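Local coordinates for Cag-Z (Helicobacter pylori, PDB 1S2X), which is of unknown biochemical function but is encoded in the cag pathogenicity island, which specifies a type IV secretion system, at residues E33-F38 / P139-P144; K47-P52 / L56-E61. The protein carries 1 engineered substitution. All blocks are in the same frame, centred on the assembly; numbering follows the deposited sequence.

Overall arrangement
Both contacts lie on the same side of the chain's centre in this single-chain, all-helical protein, with centres about 14 Å apart. Contact 1 ties helix 31-43 to the loop between helices 105-135 and 149-158, two parts 101 residues apart in sequence. Contact 2 is local: it packs the loop after helix 31-43 against helix 52-68, the next helix along, and is nested inside the chain loop that contact 1 closes. The two meet where Lys47 runs along the backbone of Glu141, Tyr142 and Leu143 and where Pro144 touches Ser49. The loop 139-144 thus lies against both helix 31-43 and the loop 47-52.

Contact 1: residues E33-F38 / P139-P144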
ATOM      1  N   GLU A  33       7.832  -8.735  10.338  1.00 26.52           N
ATOM      2  CA  GLU A  33       8.886  -9.589  10.869  1.00 26.87           C
ATOM      3  C   GLU A  33       9.806 -10.096   9.772  1.00 33.27           C
ATOM      4  O   GLU A  33      11.005 -10.294   9.989  1.00 26.49           O
ATOM      5  CB  GLU A  33       8.279 -10.794  11.609  1.00 30.33           C
ATOM      6  CG  GLU A  33       7.515 -10.367  12.863  1.00 43.13           C
ATOM      7  CD  GLU A  33       6.015 -10.264  12.683  1.00 47.09           C
ATOM      8  OE1 GLU A  33       5.267 -10.568  13.643  1.00 36.06           O
ATOM      9  OE2 GLU A  33       5.530  -9.884  11.592  1.00 43.85           O
ATOM     10  N   VAL A  34       9.209 -10.309   8.599  1.00 30.08           N
ATOM     11  CA  VAL A  34      10.005 -10.752   7.450  1.00 31.78           C
ATOM     12  C   VAL A  34      10.986  -9.660   7.027  1.00 21.48           C
ATOM     13  O   VAL A  34      12.169  -9.930   6.788  1.00 24.28           O
ATOM     14  CB  VAL A  34       9.111 -11.123   6.254  1.00 34.45           C
ATOM     15  CG1 VAL A  34       9.865 -10.996   4.938  1.00 35.73           C
ATOM     16  CG2 VAL A  34       8.576 -12.536   6.420  1.00 41.80           C
ATOM     17  N   ARG A  35      10.457  -8.437   6.967  1.00 22.67           N
ATOM     18  CA  ARG A  35      11.310  -7.298   6.594  1.00 24.96           C
ATOM     19  C   ARG A  35      12.443  -7.131   7.599  1.00 23.05           C
ATOM     20  O   ARG A  35      13.609  -6.990   7.229  1.00 25.82           O
ATOM     21  CB  ARG A  35      10.505  -6.006   6.511  1.00 21.75           C
ATOM     22  CG  ARG A  35      11.331  -4.745   6.283  1.00 23.89           C
ATOM     23  CD  ARG A  35      11.606  -3.949   7.543  1.00 25.99           C
ATOM     24  NE  ARG A  35      12.480  -2.799   7.294  1.00 25.20           N
ATOM     25  CZ  ARG A  35      13.365  -2.301   8.135  1.00 30.26           C
ATOM     26  NH1 ARG A  35      13.535  -2.841   9.338  1.00 29.11           N
ATOM     27  NH2 ARG A  35      14.097  -1.248   7.797  1.00 25.32           N
ATOM     28  N   ASP A  36      12.036  -7.130   8.868  1.00 22.78           N
ATOM     29  CA  ASP A  36      12.985  -6.884   9.946  1.00 22.39           C
ATOM     30  C   ASP A  36      14.109  -7.906   9.904  1.00 25.00           C
ATOM     31  O   ASP A  36      15.288  -7.619   9.999  1.00 21.10           O
ATOM     32  CB  ASP A  36      12.271  -6.906  11.306  1.00 30.20           C
ATOM     33  CG  ASP A  36      11.545  -5.599  11.563  1.00 40.36           C
ATOM     34  OD1 ASP A  36      10.715  -5.517  12.491  1.00 26.12           O
ATOM     35  OD2 ASP A  36      11.815  -4.628  10.820  1.00 34.93           O
ATOM     36  N   LYS A  37      13.739  -9.168   9.749  1.00 24.77           N
ATOM     37  CA  LYS A  37      14.724 -10.240   9.748  1.00 26.01           C
ATOM     38  C   LYS A  37      15.596 -10.196   8.513  1.00 21.42           C
ATOM     39  O   LYS A  37      16.806 -10.412   8.589  1.00 24.68           O
ATOM     40  CB  LYS A  37      13.981 -11.584   9.840  1.00 30.49           C
ATOM     41  CG  LYS A  37      14.613 -12.530  10.856  1.00 51.56           C
ATOM     42  CD  LYS A  37      14.301 -13.976  10.496  1.00 63.21           C
ATOM     43  CE  LYS A  37      15.184 -14.454   9.356  1.00 69.67           C
ATOM     44  NZ  LYS A  37      15.633 -15.861   9.558  1.00 60.84           N
ATOM     45  N   PHE A  38      14.981  -9.902   7.356  1.00 26.88           N
ATOM     46  CA  PHE A  38      15.812  -9.814   6.145  1.00 23.39           C
ATOM     47  C   PHE A  38      16.813  -8.687   6.317  1.00 22.95           C
ATOM     48  O   PHE A  38      17.993  -8.824   6.025  1.00 27.63           O
ATOM     49  CB  PHE A  38      14.953  -9.615   4.893  1.00 29.75           C
ATOM     50  CG  PHE A  38      15.777  -9.464   3.613  1.00 30.55           C
ATOM     51  CD1 PHE A  38      15.956  -8.215   3.039  1.00 32.06           C
ATOM     52  CD2 PHE A  38      16.355 -10.568   3.016  1.00 21.27           C
ATOM     53  CE1 PHE A  38      16.711  -8.048   1.885  1.00 27.34           C
ATOM     54  CE2 PHE A  38      17.138 -10.413   1.879  1.00 27.00           C
ATOM     55  CZ  PHE A  38      17.336  -9.159   1.335  1.00 29.67           C
ATOM     56  N   PRO A 139      17.002   0.348   4.343  1.00 26.91           N
ATOM     57  CA  PRO A 139      16.788   0.722   5.743  1.00 23.34           C
ATOM     58  C   PRO A 139      17.555   2.007   6.033  1.00 29.72           C
ATOM     59  O   PRO A 139      18.773   2.079   5.934  1.00 22.82           O
ATOM     60  CB  PRO A 139      17.357  -0.469   6.509  1.00 21.02           C
ATOM     61  CG  PRO A 139      18.414  -1.026   5.603  1.00 21.05           C
ATOM     62  CD  PRO A 139      17.936  -0.772   4.200  1.00 22.25           C
ATOM     63  N   ARG A 140      16.830   3.051   6.395  1.00 29.11           N
ATOM     64  CA  ARG A 140      17.482   4.331   6.665  1.00 35.92           C
ATOM     65  C   ARG A 140      18.533   4.191   7.753  1.00 35.49           C
ATOM     66  O   ARG A 140      19.529   4.916   7.763  1.00 36.44           O
ATOM     67  CB  ARG A 140      16.459   5.379   7.096  1.00 54.12           C
ATOM     68  CG  ARG A 140      16.541   6.701   6.357  1.00 77.89           C
ATOM     69  CD  ARG A 140      17.965   7.227   6.231  1.00 89.48           C
ATOM     70  NE  ARG A 140      18.022   8.487   5.492  1.00 88.90           N
ATOM     71  CZ  ARG A 140      19.073   9.282   5.351  1.00 85.35           C
ATOM     72  NH1 ARG A 140      20.246   8.992   5.901  1.00 70.64           N
ATOM     73  NH2 ARG A 140      18.959  10.395   4.648  1.00 92.27           N
ATOM     74  N   GLU A 141      18.336   3.263   8.690  1.00 23.37           N
ATOM     75  CA  GLU A 141      19.296   3.267   9.797  1.00 35.10           C
ATOM     76  C   GLU A 141      20.638   2.630   9.446  1.00 38.43           C
ATOM     77  O   GLU A 141      21.517   2.725  10.314  1.00 31.61           O
ATOM     78  CB  GLU A 141      18.659   2.580  11.006  1.00 41.54           C
ATOM     79  CG  GLU A 141      18.511   1.077  10.878  1.00 45.07           C
ATOM     80  CD  GLU A 141      17.161   0.638  10.350  1.00 48.68           C
ATOM     81  OE1 GLU A 141      16.797  -0.536  10.577  1.00 60.31           O
ATOM     82  OE2 GLU A 141      16.460   1.451   9.702  1.00 55.02           O
ATOM     83  N   TYR A 142      20.845   2.036   8.276  1.00 26.77           N
ATOM     84  CA  TYR A 142      22.080   1.383   7.853  1.00 22.67           C
ATOM     85  C   TYR A 142      22.707   2.080   6.652  1.00 25.34           C
ATOM     86  O   TYR A 142      23.633   1.562   6.016  1.00 29.07           O
ATOM     87  CB  TYR A 142      21.860  -0.122   7.556  1.00 24.62           C
ATOM     88  CG  TYR A 142      21.367  -0.784   8.833  1.00 30.30           C
ATOM     89  CD1 TYR A 142      22.205  -0.785   9.950  1.00 37.55           C
ATOM     90  CD2 TYR A 142      20.121  -1.373   8.948  1.00 28.86           C
ATOM     91  CE1 TYR A 142      21.816  -1.365  11.144  1.00 39.38           C
ATOM     92  CE2 TYR A 142      19.720  -1.952  10.142  1.00 29.55           C
ATOM     93  CZ  TYR A 142      20.569  -1.948  11.238  1.00 37.64           C
ATOM     94  OH  TYR A 142      20.190  -2.521  12.432  1.00 34.69           O
ATOM     95  N   LEU A 143      22.208   3.261   6.340  1.00 23.57           N
ATOM     96  CA  LEU A 143      22.724   4.075   5.243  1.00 33.08           C
ATOM     97  C   LEU A 143      24.004   4.803   5.650  1.00 43.79           C
ATOM     98  O   LEU A 143      23.963   5.520   6.655  1.00 47.84           O
ATOM     99  CB  LEU A 143      21.696   5.120   4.819  1.00 36.38           C
ATOM    100  CG  LEU A 143      20.668   4.771   3.737  1.00 36.81           C
ATOM    101  CD1 LEU A 143      20.369   3.290   3.694  1.00 37.61           C
ATOM    102  CD2 LEU A 143      19.391   5.566   3.962  1.00 56.10           C
ATOM    103  N   PRO A 144      25.088   4.658   4.901  1.00 43.37           N
ATOM    104  CA  PRO A 144      26.337   5.362   5.211  1.00 46.80           C
ATOM    105  C   PRO A 144      26.149   6.880   5.268  1.00 43.15           C
ATOM    106  O   PRO A 144      25.312   7.466   4.575  1.00 36.83           O
ATOM    107  CB  PRO A 144      27.266   5.016   4.048  1.00 47.86           C
ATOM    108  CG  PRO A 144      26.647   3.880   3.325  1.00 51.02           C
ATOM    109  CD  PRO A 144      25.198   3.823   3.695  1.00 46.81           C
TER
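Arg35 NH2 is the atom that reaches across the contact: it gives a hydrogen bond to Ser136 O, just beyond helix 105-135, and lies 3.9 Å from Glu141 OE1 in a long salt bridge. On the helix side, Arg35 NH1 makes the shorter bond, 2.9 Å to Asp36 OD2. It approaches that oxygen nearly along its C-O axis, and the oxygen sits close to the guanidinium plane, with an N-H...O angle of 154°. The hydrogen bonds to Asp36 OD2 and Ser136 O probably fix the rotation of the guanidinium, whereas Glu141 OE1 merely faces its edge at a distance. The Glu141 carboxylate is twisted 37° against the guanidinium plane; the twist and the length of the contact both set it apart from a two-pronged ion pair.

The result is a salt-bridge network of Arg35, Asp36 and Glu141 linking helix 31-43 to the loop that follows helix 105-135. The network joins segments distant in sequence within the CagZ family fold, and its Glu141 end is exposed to solvent. The two acids do not touch: Asp36 OD2 and Glu141 OE1 are 6.5 Å apart, and the arginine between them probably eases their mutual repulsion.

Arg35 extends from the helix with CG anti to the backbone N (chi1 173°) and then bends at chi2, which carries its end toward the loop. Pro139 meets that end obliquely, its CB 3.6 Å from Arg35 NH2, while the buried proline ring also rests on Ile39 and Ala43 of the same helix. Glu141 comes from the opposite direction; its chain bends at chi2, and its CG lies 3.3 Å above one face of the Tyr142 ring, toward the rim. At the far end of that ring, Tyr142 OH is hydrogen-bonded to Gln40 NE2.

Contact 2: residues K47-P52 / L56-E61; sequences KDSNDP and LRRVQE
Arg58 lays its guanidinium against the backbone of Asp48 and Ser49 in the loop leading into helix 52-68, whose N-cap is Asp51. The Asp51 carboxylate caps the helix start: OD2 accepts from Asp54 N and, more weakly, from Gln53 N. Leu56 N to Pro52 O, at 3.2 Å and 156°, is an early i to i+4 bond of that helix. Leu56 CG also touches that carbonyl oxygen, 3.6 Å from Pro52 O.

The close-packed part is the Arg58 side chain. It leaves the helix with CG anti to the carbonyl carbon (chi1 -69°) and runs extended as far as NE, which brings the guanidinium beneath the loop. Ser49 CA sits over the centre of one guanidinium face, 3.8 Å above its plane. Asp48 O lies over the same face nearer the rim, 3.1 Å above it; it is 3.4 Å from Arg58 NH2, yet the angle is too poor for a hydrogen bond. Ser49 is buried here: its OG bonds to Leu46 O and packs 3.6 Å from Arg58 CD. The polar ends of the arginine are paired with other residues: Arg58 NE forms a salt bridge with Asp54 OD2, which also accepts from Asn50 N, and Arg58 NH1 makes a weak bond to Ser45 O. Asp54 thereby holds both the arginine and the loop that covers it.

The outer side is looser and faces solvent. Asn50, exposed, approaches obliquely and makes only a distant contact. Attraction between the Asp48 carboxylate and Arg58 is probably only modest: the exposed Asp48 brings its CB to 3.9 Å from Arg58 NH1, while its OD1 stays 5.1 Å from that nitrogen.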
ATOM      1  N   LYS A  47      25.895   0.043   5.948  1.00 30.84           N
ATOM      2  CA  LYS A  47      26.430   1.086   6.825  1.00 35.53           C
ATOM      3  C   LYS A  47      27.948   1.111   6.771  1.00 29.74           C
ATOM      4  O   LYS A  47      28.594   2.138   6.974  1.00 32.57           O
ATOM      5  CB  LYS A  47      25.925   0.838   8.245  1.00 33.84           C
ATOM      6  CG  LYS A  47      26.337   1.868   9.276  1.00 52.34           C
ATOM      7  CD  LYS A  47      25.272   2.049  10.345  1.00 56.96           C
ATOM      8  CE  LYS A  47      24.605   3.411  10.235  1.00 58.51           C
ATOM      9  NZ  LYS A  47      25.575   4.471   9.845  1.00 64.05           N
ATOM     10  N   ASP A  48      28.580  -0.035   6.482  1.00 33.63           N
ATOM     11  CA  ASP A  48      30.041   0.009   6.390  1.00 39.15           C
ATOM     12  C   ASP A  48      30.517   0.210   4.959  1.00 45.34           C
ATOM     13  O   ASP A  48      31.669  -0.127   4.662  1.00 39.34           O
ATOM     14  CB  ASP A  48      30.667  -1.261   6.972  1.00 37.85           C
ATOM     15  CG  ASP A  48      30.223  -1.518   8.400  1.00 38.42           C
ATOM     16  OD1 ASP A  48      29.994  -2.694   8.747  1.00 46.87           O
ATOM     17  OD2 ASP A  48      30.098  -0.549   9.177  1.00 38.74           O
ATOM     18  N   SER A  49      29.669   0.742   4.068  1.00 38.43           N
ATOM     19  CA  SER A  49      30.148   0.945   2.698  1.00 35.22           C
ATOM     20  C   SER A  49      31.353   1.888   2.683  1.00 30.46           C
ATOM     21  O   SER A  49      31.369   2.911   3.374  1.00 43.11           O
ATOM     22  CB  SER A  49      29.026   1.477   1.806  1.00 32.30           C
ATOM     23  OG  SER A  49      27.852   0.682   1.904  1.00 36.18           O
ATOM     24  N   ASN A  50      32.381   1.594   1.892  1.00 30.08           N
ATOM     25  CA  ASN A  50      33.546   2.481   1.869  1.00 41.87           C
ATOM     26  C   ASN A  50      33.315   3.801   1.157  1.00 49.94           C
ATOM     27  O   ASN A  50      33.926   4.806   1.528  1.00 52.53           O
ATOM     28  CB  ASN A  50      34.716   1.781   1.159  1.00 44.98           C
ATOM     29  CG  ASN A  50      35.137   0.543   1.920  1.00 49.85           C
ATOM     30  OD1 ASN A  50      35.469  -0.474   1.314  1.00 84.47           O
ATOM     31  ND2 ASN A  50      35.122   0.641   3.245  1.00 59.84           N
ATOM     32  N   ASP A  51      32.477   3.816   0.125  1.00 43.25           N
ATOM     33  CA  ASP A  51      32.343   4.973  -0.752  1.00 49.22           C
ATOM     34  C   ASP A  51      31.082   4.849  -1.596  1.00 46.79           C
ATOM     35  O   ASP A  51      30.518   3.755  -1.620  1.00 45.80           O
ATOM     36  CB  ASP A  51      33.597   5.072  -1.637  1.00 48.77           C
ATOM     37  CG  ASP A  51      33.780   3.800  -2.442  1.00 44.71           C
ATOM     38  OD1 ASP A  51      34.670   3.004  -2.089  1.00 48.49           O
ATOM     39  OD2 ASP A  51      33.023   3.602  -3.414  1.00 51.34           O
ATOM     40  N   PRO A  52      30.623   5.905  -2.244  1.00 44.31           N
ATOM     41  CA  PRO A  52      29.402   5.851  -3.054  1.00 38.80           C
ATOM     42  C   PRO A  52      29.267   4.642  -3.954  1.00 37.86           C
ATOM     43  O   PRO A  52      28.212   4.000  -4.039  1.00 35.21           O
ATOM     44  CB  PRO A  52      29.555   7.115  -3.925  1.00 43.10           C
ATOM     45  CG  PRO A  52      30.256   8.084  -3.035  1.00 42.56           C
ATOM     46  CD  PRO A  52      31.215   7.260  -2.237  1.00 38.16           C
ATOM     47  N   LEU A  56      26.737   1.220  -3.719  1.00 31.33           N
ATOM     48  CA  LEU A  56      25.851   0.740  -4.787  1.00 33.74           C
ATOM     49  C   LEU A  56      26.157  -0.698  -5.155  1.00 24.98           C
ATOM     50  O   LEU A  56      25.272  -1.458  -5.533  1.00 29.58           O
ATOM     51  CB  LEU A  56      25.965   1.631  -6.024  1.00 36.79           C
ATOM     52  CG  LEU A  56      25.245   2.973  -5.856  1.00 34.30           C
ATOM     53  CD1 LEU A  56      25.167   3.702  -7.182  1.00 43.04           C
ATOM     54  CD2 LEU A  56      23.867   2.734  -5.237  1.00 26.65           C
ATOM     55  N   ARG A  57      27.436  -1.049  -5.050  1.00 24.55           N
ATOM     56  CA  ARG A  57      27.825  -2.433  -5.234  1.00 33.32           C
ATOM     57  C   ARG A  57      27.166  -3.291  -4.151  1.00 36.82           C
ATOM     58  O   ARG A  57      26.710  -4.399  -4.400  1.00 29.28           O
ATOM     59  CB  ARG A  57      29.335  -2.614  -5.136  1.00 32.12           C
ATOM     60  CG  ARG A  57      29.748  -4.071  -5.304  1.00 44.58           C
ATOM     61  CD  ARG A  57      30.102  -4.307  -6.777  1.00 69.30           C
ATOM     62  NE  ARG A  57      30.902  -3.199  -7.297  1.00 79.07           N
ATOM     63  CZ  ARG A  57      32.207  -3.059  -7.106  1.00 82.56           C
ATOM     64  NH1 ARG A  57      32.903  -3.948  -6.416  1.00 59.46           N
ATOM     65  NH2 ARG A  57      32.839  -2.009  -7.624  1.00104.17           N
ATOM     66  N   ARG A  58      27.128  -2.756  -2.930  1.00 27.93           N
ATOM     67  CA  ARG A  58      26.512  -3.515  -1.844  1.00 21.25           C
ATOM     68  C   ARG A  58      25.006  -3.510  -2.001  1.00 23.14           C
ATOM     69  O   ARG A  58      24.310  -4.425  -1.571  1.00 19.86           O
ATOM     70  CB  ARG A  58      26.930  -2.906  -0.507  1.00 31.84           C
ATOM     71  CG  ARG A  58      28.412  -3.113  -0.208  1.00 32.00           C
ATOM     72  CD  ARG A  58      28.752  -2.732   1.226  1.00 36.59           C
ATOM     73  NE  ARG A  58      30.199  -2.636   1.419  1.00 33.56           N
ATOM     74  CZ  ARG A  58      30.817  -2.872   2.569  1.00 41.96           C
ATOM     75  NH1 ARG A  58      30.135  -3.231   3.650  1.00 32.94           N
ATOM     76  NH2 ARG A  58      32.139  -2.748   2.611  1.00 39.60           N
ATOM     77  N   VAL A  59      24.482  -2.461  -2.633  1.00 25.10           N
ATOM     78  CA  VAL A  59      23.037  -2.421  -2.907  1.00 24.84           C
ATOM     79  C   VAL A  59      22.671  -3.430  -3.992  1.00 17.70           C
ATOM     80  O   VAL A  59      21.686  -4.162  -3.853  1.00 21.63           O
ATOM     81  CB  VAL A  59      22.589  -1.010  -3.307  1.00 26.77           C
ATOM     82  CG1 VAL A  59      21.151  -1.039  -3.833  1.00 29.08           C
ATOM     83  CG2 VAL A  59      22.707  -0.042  -2.140  1.00 21.67           C
ATOM     84  N   GLN A  60      23.413  -3.566  -5.078  1.00 18.53           N
ATOM     85  CA  GLN A  60      23.257  -4.694  -5.984  1.00 27.08           C
ATOM     86  C   GLN A  60      23.254  -6.057  -5.297  1.00 22.79           C
ATOM     87  O   GLN A  60      22.401  -6.918  -5.496  1.00 21.58           O
ATOM     88  CB  GLN A  60      24.422  -4.745  -6.996  1.00 30.45           C
ATOM     89  CG  GLN A  60      24.346  -3.680  -8.073  1.00 35.37           C
ATOM     90  CD  GLN A  60      25.218  -4.070  -9.259  1.00 51.49           C
ATOM     91  OE1 GLN A  60      25.526  -5.239  -9.486  1.00 65.26           O
ATOM     92  NE2 GLN A  60      25.589  -3.056 -10.015  1.00 49.03           N
ATOM     93  N   GLU A  61      24.241  -6.327  -4.447  1.00 24.47           N
ATOM     94  CA  GLU A  61      24.269  -7.616  -3.744  1.00 22.79           C
ATOM     95  C   GLU A  61      23.058  -7.807  -2.853  1.00 18.86           C
ATOM     96  O   GLU A  61      22.543  -8.909  -2.660  1.00 27.91           O
ATOM     97  CB  GLU A  61      25.565  -7.717  -2.926  1.00 21.08           C
ATOM     98  CG  GLU A  61      25.904  -9.109  -2.428  1.00 31.95           C
ATOM     99  CD  GLU A  61      25.845 -10.140  -3.543  1.00 41.40           C
ATOM    100  OE1 GLU A  61      26.589  -9.992  -4.536  1.00 63.52           O
ATOM    101  OE2 GLU A  61      25.044 -11.089  -3.444  1.00 47.57           O
TER